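Local coordinates for glyoxalase family protein (Enterococcus faecalis, PDB 2P25), which belongs to the glyoxalase/bleomycin resistance protein/dioxygenase superfamily and forms a two-chain assembly of paired beta-alpha-beta-beta-beta modules, at residues F22-L27 against L45-G50. Residues are numbered along the deposited sequence; the frame is centred on the assembly and turned at random.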
loop_
_atom_site.group_PDB
_atom_site.type_symbol
_atom_site.label_atom_id
_atom_site.label_comp_id
_atom_site.label_asym_id
_atom_site.label_seq_id
_atom_site.Cartn_x
_atom_site.Cartn_y
_atom_site.Cartn_z
ATOM N N PHE A 22 3.721 -17.517 3.165
ATOM C CA PHE A 22 3.767 -16.313 3.996
ATOM C C PHE A 22 2.385 -15.687 4.193
ATOM O O PHE A 22 1.907 -15.551 5.324
ATOM C CB PHE A 22 4.746 -15.301 3.385
ATOM C CG PHE A 22 4.977 -14.078 4.239
ATOM C CD1 PHE A 22 6.019 -14.057 5.197
ATOM C CD2 PHE A 22 4.193 -12.938 4.064
ATOM C CE1 PHE A 22 6.252 -12.890 5.978
ATOM C CE2 PHE A 22 4.411 -11.759 4.822
ATOM C CZ PHE A 22 5.433 -11.751 5.813
ATOM N N TYR A 23 1.740 -15.283 3.106
ATOM C CA TYR A 23 0.480 -14.543 3.235
ATOM C C TYR A 23 -0.728 -15.383 3.630
ATOM O O TYR A 23 -1.563 -14.950 4.403
ATOM C CB TYR A 23 0.184 -13.751 1.961
ATOM C CG TYR A 23 1.104 -12.576 1.784
ATOM C CD1 TYR A 23 0.875 -11.393 2.467
ATOM C CD2 TYR A 23 2.231 -12.649 0.936
ATOM C CE1 TYR A 23 1.714 -10.301 2.322
ATOM C CE2 TYR A 23 3.089 -11.551 0.787
ATOM C CZ TYR A 23 2.813 -10.380 1.473
ATOM O OH TYR A 23 3.612 -9.264 1.355
ATOM N N VAL A 24 -0.825 -16.579 3.062
ATOM C CA VAL A 24 -1.959 -17.433 3.342
ATOM C C VAL A 24 -1.712 -18.238 4.613
ATOM O O VAL A 24 -2.518 -18.169 5.556
ATOM C CB VAL A 24 -2.302 -18.327 2.133
ATOM C CG1 VAL A 24 -3.460 -19.311 2.479
ATOM C CG2 VAL A 24 -2.667 -17.446 0.898
ATOM N N GLU A 25 -0.628 -19.008 4.655
ATOM C CA GLU A 25 -0.433 -19.932 5.775
ATOM C C GLU A 25 -0.083 -19.248 7.098
ATOM O O GLU A 25 -0.613 -19.620 8.153
ATOM C CB GLU A 25 0.558 -21.067 5.415
ATOM C CG GLU A 25 0.080 -21.980 4.252
ATOM C CD GLU A 25 -1.264 -22.670 4.528
ATOM O OE1 GLU A 25 -1.531 -23.038 5.699
ATOM O OE2 GLU A 25 -2.055 -22.848 3.570
ATOM N N LYS A 26 0.780 -18.240 7.053
ATOM C CA LYS A 26 1.223 -17.587 8.263
ATOM C C LYS A 26 0.386 -16.396 8.671
ATOM O O LYS A 26 -0.076 -16.326 9.810
ATOM C CB LYS A 26 2.715 -17.230 8.176
ATOM C CG LYS A 26 3.550 -18.464 7.984
ATOM C CD LYS A 26 5.027 -18.154 7.790
ATOM C CE LYS A 26 5.828 -19.449 7.735
ATOM N NZ LYS A 26 7.300 -19.207 7.507
ATOM N N LEU A 27 0.174 -15.463 7.755
ATOM C CA LEU A 27 -0.617 -14.271 8.056
ATOM C C LEU A 27 -2.122 -14.562 8.094
ATOM O O LEU A 27 -2.900 -13.750 8.614
ATOM C CB LEU A 27 -0.319 -13.144 7.058
ATOM C CG LEU A 27 0.750 -12.142 7.544
ATOM C CD1 LEU A 27 1.885 -12.782 8.336
ATOM C CD2 LEU A 27 1.251 -11.242 6.484
ATOM N N LEU A 45 -3.168 -13.322 -7.570
ATOM C CA LEU A 45 -3.732 -13.975 -6.397
ATOM C C LEU A 45 -4.407 -12.920 -5.537
ATOM O O LEU A 45 -3.718 -11.994 -5.047
ATOM C CB LEU A 45 -2.587 -14.689 -5.643
ATOM C CG LEU A 45 -2.878 -15.464 -4.367
ATOM C CD1 LEU A 45 -3.873 -16.639 -4.628
ATOM C CD2 LEU A 45 -1.596 -15.942 -3.699
ATOM N N ASP A 46 -5.738 -12.994 -5.422
ATOM C CA ASP A 46 -6.507 -12.086 -4.542
ATOM C C ASP A 46 -6.808 -12.765 -3.207
ATOM O O ASP A 46 -7.341 -13.867 -3.166
ATOM C CB ASP A 46 -7.824 -11.625 -5.175
ATOM C CG ASP A 46 -7.619 -10.759 -6.419
ATOM O OD1 ASP A 46 -6.847 -9.796 -6.351
ATOM O OD2 ASP A 46 -8.260 -11.022 -7.449
ATOM N N LEU A 47 -6.475 -12.078 -2.122
ATOM C CA LEU A 47 -6.567 -12.648 -0.770
ATOM C C LEU A 47 -7.448 -11.771 0.097
ATOM O O LEU A 47 -7.498 -10.557 -0.085
ATOM C CB LEU A 47 -5.176 -12.718 -0.130
ATOM C CG LEU A 47 -4.084 -13.516 -0.851
ATOM C CD1 LEU A 47 -2.776 -13.529 -0.088
ATOM C CD2 LEU A 47 -4.547 -14.955 -1.125
ATOM N N LYS A 48 -8.121 -12.386 1.060
ATOM C CA LYS A 48 -9.059 -11.663 1.876
ATOM C C LYS A 48 -8.753 -12.024 3.317
ATOM O O LYS A 48 -8.630 -13.213 3.636
ATOM C CB LYS A 48 -10.478 -12.137 1.548
ATOM C CG LYS A 48 -11.615 -11.222 2.003
ATOM C CD LYS A 48 -12.028 -10.269 0.875
ATOM C CE LYS A 48 -13.246 -9.445 1.262
ATOM N NZ LYS A 48 -12.864 -8.403 2.261
ATOM N N LEU A 49 -8.619 -11.014 4.172
ATOM C CA LEU A 49 -8.807 -11.245 5.616
ATOM C C LEU A 49 -9.729 -10.200 6.222
ATOM O O LEU A 49 -9.422 -9.002 6.222
ATOM C CB LEU A 49 -7.478 -11.301 6.381
ATOM C CG LEU A 49 -7.580 -11.648 7.881
ATOM C CD1 LEU A 49 -8.137 -13.055 8.135
ATOM C CD2 LEU A 49 -6.248 -11.497 8.567
ATOM N N GLY A 50 -10.855 -10.670 6.756
ATOM C CA GLY A 50 -11.878 -9.766 7.267
ATOM C C GLY A 50 -12.488 -9.017 6.097
ATOM O O GLY A 50 -13.100 -9.634 5.221
#
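Leu-47 reaches out from strand 42-49 and sets its two methyl groups against consecutive residues of helix 16-26. Its CD1 lies 3.6 Å from CB of Tyr-23, while its CD2 meets CG2 of Val-24 at 3.7 Å. The side chains of Val-24 and Leu-47 cross at about a right angle, and the same valine methyl is also near Leu-47 CD1. With chi1 at 176°, Val-24 holds CG1 opposite its own nitrogen and leaves CG2 for the leucine. A forked leucine suits this place because it can touch two helix residues at once, and a short, beta-branched valine suits a place where the CA atoms of Val-24 and Leu-47 are 7.8 Å apart.

The tyrosine meets the strand with its root rather than its hydroxyl. CD1 of Leu-47 approaches the ring obliquely; the tyrosine side chain also packs on Leu-54 and Ile-56 of strand 52-58, and OH hydrogen-bonds Asp-116. One residue thus combines an apolar flank for the sheet with a polar end that has its own partner. Over one ring face sits CD2 of Phe-22, 3.6 Å above the plane.

Farther along, Leu-49 adds a lighter touch, its CD2 lying 4.0 Å from the carbonyl O of Leu-27. A branched apolar side chain suits this strand end, since it also packs on Phe-29 and on Met-1 of the second subunit. Leu-27 packs on Phe-3 of the second subunit, so this end of the contact lies beside the partner chain.

No hydrogen bond joins the segments. Within 22-27, Leu-27 N bonds to Phe-22 O at 3.0 Å, the i to i+5 bond of a wider pi-type turn. This apolar packing of a helix on its sheet is characteristic of the beta-alpha-beta-beta-beta module of the glyoxalase superfamily.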